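Local coordinates for Eps1p (Saccharomyces cerevisiae, PDB 4TW5), which belongs to the thioredoxin superfamily and folds into two domains, each built around a central mixed beta-sheet flanked by helices, at residues Cys37-His42 with Tyr84-Arg89; Leu14-Phe19 with Ile71-Leu76; Phe159-Asp164 with Ala229-Lys234; Ser135-Gly140 with His203-Ser208. One frame throughout, in Å; residues are numbered along the deposited sequence.

Overall arrangement
Eps1p appears to use a thioredoxin-like plan twice in one chain. Contacts 1 and 2 come first and lie about 16 Å apart, centre to centre, in the thioredoxin domain; their segments alternate in sequence, and helix 74-79 of contact 2 precedes strand 87-92 of contact 1. Contacts 3 and 4 follow, also interleaved, with centres only about 11 Å apart. They meet directly on neighbouring strands 155-160 and 200-205 of the second sheet, where W160 pairs with V204 and C206. Centres of the two pairs are 44 to 51 Å apart, on opposite sides of the chain's centre. Contacts 1 and 2 pack loops and a helix end around the first sheet, whereas contacts 3 and 4 pair strands within the second.

Contact 1 (Cys37-His42 with Tyr84-Arg89); sequences CPHCKH and YFPEIR
The H39 imidazole meets the P86 ring obliquely, the two side chains crossing at about a right angle, with H39 ND1 4.0 Å from P86 CD. That nitrogen is buried here without a polar partner in the model. Further along 84-89, the Y84 ring carries E87 OE1 over one face, toward its rim, while the guanidinium of R89 holds E87 in its own plane: NE and NH2 grip the single oxygen OE2 from one side of the carboxylate plane, NE at 2.6 Å. E80 and Y91 bind the remaining nitrogen of R89, NH1.

The heart of the contact is sulfur against a cis-proline. C40 SG sits 3.4 Å from both P86 N and P86 CD, and 3.8 Å from F85 CB. C37 SG, which its first torsion (166°) turns anti to the backbone N, lies farther back, 3.9 Å from F85 O. C37 SG and C40 SG are joined by a 2.0 Å disulfide. No hydrogen bond spans the segments, so the fit rests on shape and van der Waals contact. A Cys-X-X-Cys loop facing a cis-proline just ahead of a strand is characteristic of the Cys-X-X-Cys site of thioredoxin-family proteins.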
loop_
_atom_site.group_PDB
_atom_site.type_symbol
_atom_site.label_atom_id
_atom_site.label_comp_id
_atom_site.label_asym_id
_atom_site.label_seq_id
_atom_site.Cartn_x
_atom_site.Cartn_y
_atom_site.Cartn_z
ATOM N N CYS A 37 25.624 -9.872 -55.670
ATOM C CA CYS A 37 25.449 -10.220 -54.262
ATOM C C CYS A 37 24.635 -11.482 -54.014
ATOM O O CYS A 37 23.583 -11.682 -54.632
ATOM C CB CYS A 37 24.801 -9.028 -53.525
ATOM S SG CYS A 37 24.123 -9.349 -51.867
ATOM N N PRO A 38 25.157 -12.353 -53.125
ATOM C CA PRO A 38 24.563 -13.641 -52.752
ATOM C C PRO A 38 23.122 -13.449 -52.294
ATOM O O PRO A 38 22.180 -13.988 -52.878
ATOM C CB PRO A 38 25.417 -14.111 -51.570
ATOM C CG PRO A 38 26.702 -13.367 -51.662
ATOM C CD PRO A 38 26.525 -12.197 -52.596
ATOM N N HIS A 39 22.979 -12.654 -51.234
ATOM C CA HIS A 39 21.709 -12.450 -50.540
ATOM C C HIS A 39 20.751 -11.502 -51.281
ATOM O O HIS A 39 19.565 -11.449 -50.963
ATOM C CB HIS A 39 21.953 -11.940 -49.113
ATOM C CG HIS A 39 20.752 -12.057 -48.222
ATOM N ND1 HIS A 39 19.601 -11.317 -48.404
ATOM C CD2 HIS A 39 20.525 -12.844 -47.144
ATOM C CE1 HIS A 39 18.720 -11.639 -47.473
ATOM N NE2 HIS A 39 19.256 -12.564 -46.695
ATOM N N CYS A 40 21.252 -10.735 -52.244
ATOM C CA CYS A 40 20.417 -9.696 -52.845
ATOM C C CYS A 40 19.645 -10.211 -54.058
ATOM O O CYS A 40 18.797 -9.504 -54.600
ATOM C CB CYS A 40 21.266 -8.492 -53.272
ATOM S SG CYS A 40 22.570 -8.028 -52.109
ATOM N N LYS A 41 19.877 -11.466 -54.432
ATOM C CA LYS A 41 19.080 -12.113 -55.466
ATOM C C LYS A 41 18.148 -13.093 -54.787
ATOM O O LYS A 41 17.303 -13.724 -55.420
ATOM C CB LYS A 41 19.949 -12.829 -56.502
ATOM C CG LYS A 41 21.057 -11.987 -57.091
ATOM C CD LYS A 41 21.797 -12.777 -58.154
ATOM C CE LYS A 41 22.777 -11.901 -58.899
ATOM N NZ LYS A 41 22.092 -10.695 -59.448
ATOM N N HIS A 42 18.291 -13.182 -53.473
ATOM C CA HIS A 42 17.341 -13.922 -52.676
ATOM C C HIS A 42 16.310 -12.958 -52.091
ATOM O O HIS A 42 15.275 -13.382 -51.576
ATOM C CB HIS A 42 18.072 -14.670 -51.557
ATOM C CG HIS A 42 17.287 -15.795 -50.966
ATOM N ND1 HIS A 42 17.304 -16.089 -49.619
ATOM C CD2 HIS A 42 16.475 -16.712 -51.542
ATOM C CE1 HIS A 42 16.528 -17.133 -49.390
ATOM N NE2 HIS A 42 16.011 -17.529 -50.540
ATOM N N TYR A 84 26.349 -1.959 -46.361
ATOM C CA TYR A 84 26.207 -3.365 -46.712
ATOM C C TYR A 84 25.231 -3.592 -47.857
ATOM O O TYR A 84 24.523 -2.680 -48.276
ATOM C CB TYR A 84 25.758 -4.162 -45.479
ATOM C CG TYR A 84 24.589 -3.557 -44.722
ATOM C CD1 TYR A 84 23.291 -4.033 -44.904
ATOM C CD2 TYR A 84 24.782 -2.515 -43.818
ATOM C CE1 TYR A 84 22.220 -3.488 -44.208
ATOM C CE2 TYR A 84 23.720 -1.961 -43.121
ATOM C CZ TYR A 84 22.444 -2.450 -43.318
ATOM O OH TYR A 84 21.400 -1.892 -42.620
ATOM N N PHE A 85 25.208 -4.824 -48.349
ATOM C CA PHE A 85 24.296 -5.264 -49.394
ATOM C C PHE A 85 23.605 -6.546 -48.939
ATOM O O PHE A 85 24.263 -7.458 -48.432
ATOM C CB PHE A 85 25.033 -5.495 -50.714
ATOM C CG PHE A 85 25.500 -4.234 -51.389
ATOM C CD1 PHE A 85 24.691 -3.108 -51.427
ATOM C CD2 PHE A 85 26.750 -4.176 -51.991
ATOM C CE1 PHE A 85 25.120 -1.946 -52.056
ATOM C CE2 PHE A 85 27.190 -3.021 -52.617
ATOM C CZ PHE A 85 26.371 -1.903 -52.649
ATOM N N PRO A 86 22.271 -6.603 -49.076
ATOM C CA PRO A 86 21.472 -5.459 -49.516
ATOM C C PRO A 86 21.135 -4.574 -48.324
ATOM O O PRO A 86 21.162 -5.051 -47.187
ATOM C CB PRO A 86 20.219 -6.112 -50.081
ATOM C CG PRO A 86 20.056 -7.331 -49.233
ATOM C CD PRO A 86 21.439 -7.800 -48.865
ATOM N N GLU A 87 20.803 -3.314 -48.575
ATOM C CA GLU A 87 20.444 -2.417 -47.484
ATOM C C GLU A 87 19.088 -1.768 -47.694
ATOM O O GLU A 87 18.893 -1.002 -48.647
ATOM C CB GLU A 87 21.503 -1.343 -47.308
ATOM C CG GLU A 87 21.178 -0.410 -46.174
ATOM C CD GLU A 87 22.367 0.384 -45.705
ATOM O OE1 GLU A 87 23.493 0.116 -46.180
ATOM O OE2 GLU A 87 22.166 1.285 -44.863
ATOM N N ILE A 88 18.156 -2.078 -46.793
ATOM C CA ILE A 88 16.798 -1.553 -46.879
ATOM C C ILE A 88 16.574 -0.327 -45.985
ATOM O O ILE A 88 16.752 -0.399 -44.773
ATOM C CB ILE A 88 15.791 -2.627 -46.505
ATOM C CG1 ILE A 88 16.118 -3.921 -47.248
ATOM C CG2 ILE A 88 14.364 -2.150 -46.799
ATOM C CD1 ILE A 88 15.224 -5.058 -46.873
ATOM N N ARG A 89 16.156 0.786 -46.584
ATOM C CA ARG A 89 16.082 2.071 -45.878
ATOM C C ARG A 89 14.757 2.826 -46.057
ATOM O O ARG A 89 14.080 2.682 -47.084
ATOM C CB ARG A 89 17.210 2.982 -46.346
ATOM C CG ARG A 89 18.618 2.507 -46.066
ATOM C CD ARG A 89 19.583 3.605 -46.433
ATOM N NE ARG A 89 20.954 3.301 -46.056
ATOM C CZ ARG A 89 21.922 4.208 -45.999
ATOM N NH1 ARG A 89 21.671 5.467 -46.307
ATOM N NH2 ARG A 89 23.146 3.852 -45.645
#

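Contact 2 (Leu14-Phe19 with Ile71-Leu76); sequences LNPTNF and IESADL
L76 presses its two methyls against 14-19, and this buried leucine, with 87 Å² of its surface covered by that segment, is the tightly packed part of the contact. CD1 lies over one face of the F19 ring, 4.2 Å from its centroid and 21° off the normal, displaced toward the rim. A first torsion of 175° swings L76 CG away from its own backbone N and puts the branch there. The second methyl, CD2, touches main chain instead, 4.1 Å from L14 O, and lies beside P16 CD at 4.2 Å. Behind this group V68 of strand 63-69 receives both F19 and L76, and I30 and F32 of the next strand back F19.

The solvent side belongs to P16, whose ring is exposed. S73 OG approaches its CD at 3.9 Å, and also the CA and CB of N15. S73 stands at the N-cap of helix 74-79, yet its hydroxyl makes no capping bond. With no hydrogen bond crossing between the segments, the join is essentially apolar: N15 OD1 is bonded within its own segment, accepting T17 N at 2.9 Å in an Asx turn, and S73 OG makes a weak bond to N69 O.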
loop_
_atom_site.group_PDB
_atom_site.type_symbol
_atom_site.label_atom_id
_atom_site.label_comp_id
_atom_site.label_asym_id
_atom_site.label_seq_id
_atom_site.Cartn_x
_atom_site.Cartn_y
_atom_site.Cartn_z
ATOM N N LEU A 14 15.792 3.529 -58.824
ATOM C CA LEU A 14 16.028 4.959 -58.865
ATOM C C LEU A 14 17.487 5.183 -59.247
ATOM O O LEU A 14 18.358 4.420 -58.834
ATOM C CB LEU A 14 15.720 5.584 -57.511
ATOM C CG LEU A 14 14.265 5.398 -57.091
ATOM C CD1 LEU A 14 13.991 6.117 -55.806
ATOM C CD2 LEU A 14 13.345 5.895 -58.196
ATOM N N ASN A 15 17.760 6.251 -59.987
ATOM C CA ASN A 15 19.121 6.560 -60.417
ATOM C C ASN A 15 19.350 8.047 -60.147
ATOM O O ASN A 15 18.409 8.725 -59.737
ATOM C CB ASN A 15 19.328 6.183 -61.899
ATOM C CG ASN A 15 18.317 6.842 -62.839
ATOM O OD1 ASN A 15 18.073 8.040 -62.768
ATOM N ND2 ASN A 15 17.738 6.049 -63.731
ATOM N N PRO A 16 20.582 8.564 -60.364
ATOM C CA PRO A 16 20.831 9.977 -60.033
ATOM C C PRO A 16 19.902 10.990 -60.724
ATOM O O PRO A 16 19.851 12.154 -60.321
ATOM C CB PRO A 16 22.285 10.175 -60.472
ATOM C CG PRO A 16 22.893 8.841 -60.304
ATOM C CD PRO A 16 21.846 7.850 -60.644
ATOM N N THR A 17 19.171 10.564 -61.745
ATOM C CA THR A 17 18.248 11.475 -62.414
ATOM C C THR A 17 16.898 11.513 -61.701
ATOM O O THR A 17 16.143 12.471 -61.851
ATOM C CB THR A 17 17.989 11.068 -63.879
ATOM O OG1 THR A 17 17.082 9.957 -63.912
ATOM C CG2 THR A 17 19.288 10.711 -64.586
ATOM N N ASN A 18 16.624 10.477 -60.911
ATOM C CA ASN A 18 15.318 10.268 -60.278
ATOM C C ASN A 18 15.239 10.425 -58.783
ATOM O O ASN A 18 14.172 10.732 -58.250
ATOM C CB ASN A 18 14.827 8.826 -60.534
ATOM C CG ASN A 18 14.196 8.640 -61.870
ATOM O OD1 ASN A 18 13.736 9.597 -62.491
ATOM N ND2 ASN A 18 14.111 7.387 -62.311
ATOM N N PHE A 19 16.371 10.226 -58.119
ATOM C CA PHE A 19 16.372 9.943 -56.691
ATOM C C PHE A 19 15.704 11.079 -55.926
ATOM O O PHE A 19 14.639 10.890 -55.336
ATOM C CB PHE A 19 17.812 9.698 -56.205
ATOM C CG PHE A 19 17.904 9.109 -54.828
ATOM C CD1 PHE A 19 17.582 7.784 -54.616
ATOM C CD2 PHE A 19 18.344 9.857 -53.761
ATOM C CE1 PHE A 19 17.676 7.220 -53.367
ATOM C CE2 PHE A 19 18.435 9.298 -52.504
ATOM C CZ PHE A 19 18.099 7.979 -52.309
ATOM N N ILE A 71 25.413 -0.612 -58.553
ATOM C CA ILE A 71 26.445 -0.811 -59.554
ATOM C C ILE A 71 26.236 0.201 -60.664
ATOM O O ILE A 71 27.188 0.828 -61.124
ATOM C CB ILE A 71 26.437 -2.256 -60.079
ATOM C CG1 ILE A 71 26.874 -3.184 -58.946
ATOM C CG2 ILE A 71 27.371 -2.425 -61.263
ATOM C CD1 ILE A 71 28.109 -2.698 -58.209
ATOM N N GLU A 72 24.984 0.398 -61.059
ATOM C CA GLU A 72 24.672 1.360 -62.106
ATOM C C GLU A 72 24.608 2.777 -61.522
ATOM O O GLU A 72 24.659 3.768 -62.250
ATOM C CB GLU A 72 23.346 0.998 -62.793
ATOM C CG GLU A 72 23.292 -0.408 -63.408
ATOM C CD GLU A 72 21.932 -0.742 -64.019
ATOM O OE1 GLU A 72 21.039 0.130 -63.975
ATOM O OE2 GLU A 72 21.756 -1.867 -64.555
ATOM N N SER A 73 24.567 2.865 -60.198
ATOM C CA SER A 73 24.540 4.152 -59.502
ATOM C C SER A 73 25.505 4.167 -58.323
ATOM O O SER A 73 25.110 4.443 -57.189
ATOM C CB SER A 73 23.127 4.456 -59.003
ATOM O OG SER A 73 22.163 4.062 -59.954
ATOM N N ALA A 74 26.767 3.857 -58.598
ATOM C CA ALA A 74 27.765 3.688 -57.551
ATOM C C ALA A 74 28.016 4.952 -56.739
ATOM O O ALA A 74 28.174 4.882 -55.524
ATOM C CB ALA A 74 29.061 3.193 -58.161
ATOM N N ASP A 75 28.037 6.102 -57.399
ATOM C CA ASP A 75 28.268 7.371 -56.708
ATOM C C ASP A 75 27.033 7.806 -55.938
ATOM O O ASP A 75 27.120 8.589 -54.996
ATOM C CB ASP A 75 28.696 8.464 -57.689
ATOM C CG ASP A 75 30.045 8.179 -58.327
ATOM O OD1 ASP A 75 31.057 8.153 -57.586
ATOM O OD2 ASP A 75 30.090 7.953 -59.557
ATOM N N LEU A 76 25.878 7.317 -56.363
ATOM C CA LEU A 76 24.654 7.551 -55.622
ATOM C C LEU A 76 24.716 6.850 -54.264
ATOM O O LEU A 76 24.518 7.472 -53.218
ATOM C CB LEU A 76 23.451 7.077 -56.430
ATOM C CG LEU A 76 22.105 7.161 -55.726
ATOM C CD1 LEU A 76 21.854 8.597 -55.326
ATOM C CD2 LEU A 76 21.009 6.665 -56.669
#

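Contact 3 (Phe159-Asp164 with Ala229-Lys234); sequences FWPTKD and ADREPK
An antiparallel, hydrogen-bonded beta pair between F159 and K234 joins the end of strand 155-160 to the start of strand 234-238, in the central sheet of the second domain. F159 N donates to K234 O at 2.7 Å, and K234 N returns a bond to F159 O at 3.1 Å. The same F159 O also receives a CA-H...O contact from P233 CA, at 3.3 Å. K234 O lies in the plane of the F159 ring, at its edge; elsewhere that ring packs against F143 and F218.

Next to this pair come proline contacts. P233 CB rides over the six-membered ring of W160, 4.2 Å from its centroid and only 12° off the normal, while P233 also rests on C180 and F183 of helix 180-196. The W160 indole nitrogen is bound to S158 OG. P161, at the centre of an inverse gamma turn, sets its CB over the middle of the R231 guanidinium, 3.5 Å above the plane. A bend at chi3 (-85°) lays that group across the proline.

R231 NH2 bonds to K175 O, while one flat face of the guanidinium meets the CB of P161. Backbone bonds thus fix the register of the strands, and proline packing on W160 and on the R231 guanidinium covers the strand end and the turn.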
loop_
_atom_site.group_PDB
_atom_site.type_symbol
_atom_site.label_atom_id
_atom_site.label_comp_id
_atom_site.label_asym_id
_atom_site.label_seq_id
_atom_site.Cartn_x
_atom_site.Cartn_y
_atom_site.Cartn_z
ATOM N N PHE A 159 2.710 1.770 -17.225
ATOM C CA PHE A 159 2.320 2.057 -15.843
ATOM C C PHE A 159 2.603 3.524 -15.505
ATOM O O PHE A 159 3.686 4.031 -15.791
ATOM C CB PHE A 159 3.072 1.136 -14.866
ATOM C CG PHE A 159 2.797 -0.322 -15.089
ATOM C CD1 PHE A 159 3.446 -1.014 -16.105
ATOM C CD2 PHE A 159 1.869 -0.990 -14.306
ATOM C CE1 PHE A 159 3.178 -2.346 -16.318
ATOM C CE2 PHE A 159 1.584 -2.310 -14.526
ATOM C CZ PHE A 159 2.241 -2.995 -15.528
ATOM N N TRP A 160 1.625 4.202 -14.906
ATOM C CA TRP A 160 1.687 5.672 -14.748
ATOM C C TRP A 160 1.478 6.155 -13.320
ATOM O O TRP A 160 0.630 5.617 -12.609
ATOM C CB TRP A 160 0.643 6.338 -15.639
ATOM C CG TRP A 160 0.797 6.013 -17.077
ATOM C CD1 TRP A 160 0.420 4.857 -17.708
ATOM C CD2 TRP A 160 1.358 6.859 -18.087
ATOM N NE1 TRP A 160 0.729 4.932 -19.044
ATOM C CE2 TRP A 160 1.296 6.154 -19.304
ATOM C CE3 TRP A 160 1.916 8.145 -18.076
ATOM C CZ2 TRP A 160 1.771 6.689 -20.502
ATOM C CZ3 TRP A 160 2.382 8.679 -19.265
ATOM C CH2 TRP A 160 2.313 7.947 -20.467
ATOM N N PRO A 161 2.196 7.221 -12.921
ATOM C CA PRO A 161 1.965 7.811 -11.602
ATOM C C PRO A 161 0.742 8.717 -11.620
ATOM O O PRO A 161 0.864 9.944 -11.560
ATOM C CB PRO A 161 3.244 8.615 -11.352
ATOM C CG PRO A 161 3.685 9.023 -12.697
ATOM C CD PRO A 161 3.174 8.007 -13.699
ATOM N N THR A 162 -0.435 8.107 -11.684
ATOM C CA THR A 162 -1.685 8.853 -11.750
ATOM C C THR A 162 -2.826 7.926 -11.408
ATOM O O THR A 162 -2.620 6.721 -11.308
ATOM C CB THR A 162 -1.921 9.427 -13.158
ATOM O OG1 THR A 162 -3.121 10.208 -13.174
ATOM C CG2 THR A 162 -2.063 8.279 -14.147
ATOM N N LYS A 163 -4.022 8.480 -11.231
ATOM C CA LYS A 163 -5.204 7.650 -11.033
ATOM C C LYS A 163 -6.284 8.058 -12.037
ATOM O O LYS A 163 -7.346 7.453 -12.099
ATOM C CB LYS A 163 -5.760 7.779 -9.612
ATOM C CG LYS A 163 -6.407 9.115 -9.384
ATOM C CD LYS A 163 -6.966 9.260 -7.984
ATOM C CE LYS A 163 -7.607 10.633 -7.833
ATOM N NZ LYS A 163 -8.129 10.824 -6.465
ATOM N N ASP A 164 -6.001 9.086 -12.824
ATOM C CA ASP A 164 -7.030 9.705 -13.650
ATOM C C ASP A 164 -6.937 9.400 -15.142
ATOM O O ASP A 164 -7.662 9.989 -15.933
ATOM C CB ASP A 164 -7.009 11.225 -13.456
ATOM C CG ASP A 164 -7.478 11.621 -12.096
ATOM O OD1 ASP A 164 -8.491 11.041 -11.635
ATOM O OD2 ASP A 164 -6.830 12.490 -11.475
ATOM N N ALA A 229 13.196 12.934 -6.676
ATOM C CA ALA A 229 12.870 14.162 -7.389
ATOM C C ALA A 229 11.889 13.900 -8.521
ATOM O O ALA A 229 10.948 14.666 -8.764
ATOM C CB ALA A 229 14.150 14.808 -7.941
ATOM N N ASP A 230 12.118 12.786 -9.195
ATOM C CA ASP A 230 11.510 12.527 -10.472
ATOM C C ASP A 230 11.244 11.041 -10.652
ATOM O O ASP A 230 11.999 10.191 -10.172
ATOM C CB ASP A 230 12.430 13.057 -11.568
ATOM C CG ASP A 230 11.788 13.036 -12.936
ATOM O OD1 ASP A 230 10.791 13.755 -13.155
ATOM O OD2 ASP A 230 12.305 12.301 -13.800
ATOM N N ARG A 231 10.148 10.752 -11.339
ATOM C CA ARG A 231 9.728 9.404 -11.663
ATOM C C ARG A 231 9.447 9.348 -13.158
ATOM O O ARG A 231 9.172 10.378 -13.792
ATOM C CB ARG A 231 8.481 9.023 -10.870
ATOM C CG ARG A 231 8.442 9.666 -9.506
ATOM C CD ARG A 231 7.144 9.402 -8.812
ATOM N NE ARG A 231 6.105 10.355 -9.174
ATOM C CZ ARG A 231 4.886 10.297 -8.669
ATOM N NH1 ARG A 231 4.585 9.339 -7.804
ATOM N NH2 ARG A 231 3.979 11.183 -9.018
ATOM N N GLU A 232 9.444 8.136 -13.696
ATOM C CA GLU A 232 9.175 7.895 -15.108
ATOM C C GLU A 232 8.107 6.849 -15.257
ATOM O O GLU A 232 7.997 5.962 -14.418
ATOM C CB GLU A 232 10.407 7.356 -15.829
ATOM C CG GLU A 232 11.510 8.299 -16.163
ATOM C CD GLU A 232 12.634 7.550 -16.840
ATOM O OE1 GLU A 232 12.554 6.298 -16.834
ATOM O OE2 GLU A 232 13.571 8.193 -17.382
ATOM N N PRO A 233 7.354 6.906 -16.362
ATOM C CA PRO A 233 6.390 5.828 -16.609
ATOM C C PRO A 233 7.151 4.534 -16.897
ATOM O O PRO A 233 8.301 4.573 -17.362
ATOM C CB PRO A 233 5.597 6.329 -17.823
ATOM C CG PRO A 233 5.922 7.824 -17.895
ATOM C CD PRO A 233 7.300 7.953 -17.390
ATOM N N LYS A 234 6.576 3.396 -16.541
ATOM C CA LYS A 234 7.258 2.134 -16.824
ATOM C C LYS A 234 6.495 1.338 -17.866
ATOM O O LYS A 234 5.293 1.510 -18.012
ATOM C CB LYS A 234 7.431 1.315 -15.549
ATOM C CG LYS A 234 8.227 2.058 -14.494
ATOM C CD LYS A 234 9.667 2.242 -14.904
ATOM C CE LYS A 234 10.459 2.736 -13.692
ATOM N NZ LYS A 234 11.931 2.795 -13.936
#

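Contact 4 (Ser135-Gly140 with His203-Ser208); sequences SQYLEG and HVNCES
S135 OG has two partners: H203 ND1 at 2.5 Å, in a short bond for which either atom could be the donor, and W187 NE1 of helix 180-196. The hydroxyl meets the imidazole at its edge, near the ring plane. H203 reaches it because CG takes the crowded position between backbone N and carbonyl carbon (chi1 51°), folding the ring back over the neighbouring strand. There one face of the imidazole covers Y137 CA and also Q136 O, which sits 3.4 Å above the plane of the H203 ring, toward the rim, without bonding to ND1. The other ring nitrogen, NE2, binds K166 O, so both ring nitrogens are bonded, which should fix the ring's rotation.

The backbones run parallel here. H203 N donates to Q136 O at 2.8 Å and L138 N to H203 O at 3.1 Å, bracketing the Y137-H203 pair. A water extends the join, giving a hydrogen bond to L138 O (2.7 Å) and taking one from N205 N (3.0 Å). The N205 amide crosses the Y137 ring at its edge, ND2 3.5 Å from CE1 and the two planes 62° apart, while OD1 accepts from M165 N.

On the far side of V204 from L138, strand 155-160 pairs with the same strand 200-205, so edge strand 136-137 completes one flank of the sheet. E139 occupies the N-cap position of helix 140-150, its N bonded to D142 OD2, and the C206-C213 disulfide ties the end of 200-205 to helix 210-215.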
loop_
_atom_site.group_PDB
_atom_site.type_symbol
_atom_site.label_atom_id
_atom_site.label_comp_id
_atom_site.label_asym_id
_atom_site.label_seq_id
_atom_site.Cartn_x
_atom_site.Cartn_y
_atom_site.Cartn_z
ATOM N N SER A 135 -4.386 2.191 -26.848
ATOM C CA SER A 135 -4.020 1.710 -25.520
ATOM C C SER A 135 -5.251 1.452 -24.657
ATOM O O SER A 135 -6.091 2.306 -24.515
ATOM C CB SER A 135 -3.100 2.724 -24.842
ATOM O OG SER A 135 -2.816 2.391 -23.497
ATOM N N GLN A 136 -5.365 0.262 -24.078
ATOM C CA GLN A 136 -6.564 -0.056 -23.293
ATOM C C GLN A 136 -6.425 0.188 -21.790
ATOM O O GLN A 136 -5.376 -0.027 -21.188
ATOM C CB GLN A 136 -6.967 -1.509 -23.530
ATOM C CG GLN A 136 -7.440 -1.784 -24.944
ATOM C CD GLN A 136 -7.509 -3.280 -25.262
ATOM O OE1 GLN A 136 -6.613 -3.825 -25.919
ATOM N NE2 GLN A 136 -8.567 -3.944 -24.796
ATOM N N TYR A 137 -7.494 0.712 -21.207
ATOM C CA TYR A 137 -7.559 0.959 -19.785
ATOM C C TYR A 137 -7.609 -0.346 -19.054
ATOM O O TYR A 137 -8.535 -1.111 -19.220
ATOM C CB TYR A 137 -8.767 1.838 -19.465
ATOM C CG TYR A 137 -9.087 2.013 -17.997
ATOM C CD1 TYR A 137 -8.281 2.780 -17.165
ATOM C CD2 TYR A 137 -10.248 1.473 -17.462
ATOM C CE1 TYR A 137 -8.600 2.957 -15.819
ATOM C CE2 TYR A 137 -10.577 1.652 -16.129
ATOM C CZ TYR A 137 -9.744 2.390 -15.308
ATOM O OH TYR A 137 -10.082 2.558 -13.984
ATOM N N LEU A 138 -6.599 -0.607 -18.242
ATOM C CA LEU A 138 -6.583 -1.842 -17.482
ATOM C C LEU A 138 -6.703 -1.541 -16.008
ATOM O O LEU A 138 -5.817 -0.919 -15.423
ATOM C CB LEU A 138 -5.288 -2.645 -17.746
ATOM C CG LEU A 138 -4.920 -2.980 -19.202
ATOM C CD1 LEU A 138 -3.526 -3.601 -19.290
ATOM C CD2 LEU A 138 -5.973 -3.942 -19.856
ATOM N N GLU A 139 -7.776 -2.039 -15.406
ATOM C CA GLU A 139 -7.879 -2.063 -13.952
ATOM C C GLU A 139 -6.992 -3.183 -13.456
ATOM O O GLU A 139 -6.578 -4.050 -14.243
ATOM C CB GLU A 139 -9.316 -2.302 -13.505
ATOM C CG GLU A 139 -10.259 -1.218 -13.964
ATOM C CD GLU A 139 -11.605 -1.321 -13.296
ATOM O OE1 GLU A 139 -11.770 -2.217 -12.437
ATOM O OE2 GLU A 139 -12.493 -0.511 -13.636
ATOM N N GLY A 140 -6.713 -3.180 -12.155
ATOM C CA GLY A 140 -5.795 -4.137 -11.567
ATOM C C GLY A 140 -6.163 -5.561 -11.883
ATOM O O GLY A 140 -5.321 -6.367 -12.278
ATOM N N HIS A 203 -2.742 0.582 -20.321
ATOM C CA HIS A 203 -2.193 1.517 -19.362
ATOM C C HIS A 203 -2.796 1.293 -17.991
ATOM O O HIS A 203 -3.981 1.017 -17.844
ATOM C CB HIS A 203 -2.388 2.965 -19.841
ATOM C CG HIS A 203 -3.785 3.281 -20.236
ATOM N ND1 HIS A 203 -4.233 3.144 -21.534
ATOM C CD2 HIS A 203 -4.836 3.734 -19.514
ATOM C CE1 HIS A 203 -5.514 3.465 -21.584
ATOM N NE2 HIS A 203 -5.897 3.848 -20.378
ATOM N N VAL A 204 -1.943 1.410 -16.984
ATOM C CA VAL A 204 -2.322 1.183 -15.594
ATOM C C VAL A 204 -2.094 2.448 -14.767
ATOM O O VAL A 204 -1.031 3.070 -14.843
ATOM C CB VAL A 204 -1.504 0.023 -14.987
ATOM C CG1 VAL A 204 -1.673 -0.065 -13.424
ATOM C CG2 VAL A 204 -1.811 -1.281 -15.708
ATOM N N ASN A 205 -3.111 2.823 -14.001
ATOM C CA ASN A 205 -3.019 3.898 -13.025
ATOM C C ASN A 205 -2.462 3.344 -11.725
ATOM O O ASN A 205 -3.187 2.725 -10.949
ATOM C CB ASN A 205 -4.393 4.517 -12.779
ATOM C CG ASN A 205 -4.924 5.239 -13.984
ATOM O OD1 ASN A 205 -4.728 6.444 -14.126
ATOM N ND2 ASN A 205 -5.569 4.498 -14.888
ATOM N N CYS A 206 -1.178 3.551 -11.486
ATOM C CA CYS A 206 -0.562 3.006 -10.282
ATOM C C CYS A 206 -1.082 3.585 -8.966
ATOM O O CYS A 206 -1.022 2.915 -7.942
ATOM C CB CYS A 206 0.944 3.175 -10.363
ATOM S SG CYS A 206 1.622 1.835 -11.345
ATOM N N GLU A 207 -1.602 4.813 -8.982
ATOM C CA GLU A 207 -2.175 5.370 -7.756
ATOM C C GLU A 207 -3.428 4.605 -7.325
ATOM O O GLU A 207 -3.697 4.493 -6.134
ATOM C CB GLU A 207 -2.504 6.860 -7.930
ATOM C CG GLU A 207 -1.273 7.714 -8.086
ATOM C CD GLU A 207 -1.555 9.200 -7.991
ATOM O OE1 GLU A 207 -2.563 9.601 -7.358
ATOM O OE2 GLU A 207 -0.784 9.967 -8.593
ATOM N N SER A 208 -4.163 4.067 -8.302
ATOM C CA SER A 208 -5.381 3.277 -8.065
ATOM C C SER A 208 -5.100 1.803 -7.888
ATOM O O SER A 208 -6.015 1.044 -7.594
ATOM C CB SER A 208 -6.359 3.415 -9.231
ATOM O OG SER A 208 -6.415 4.746 -9.643
HETATM O O HOH W 1 -5.810 1.430 -14.074
#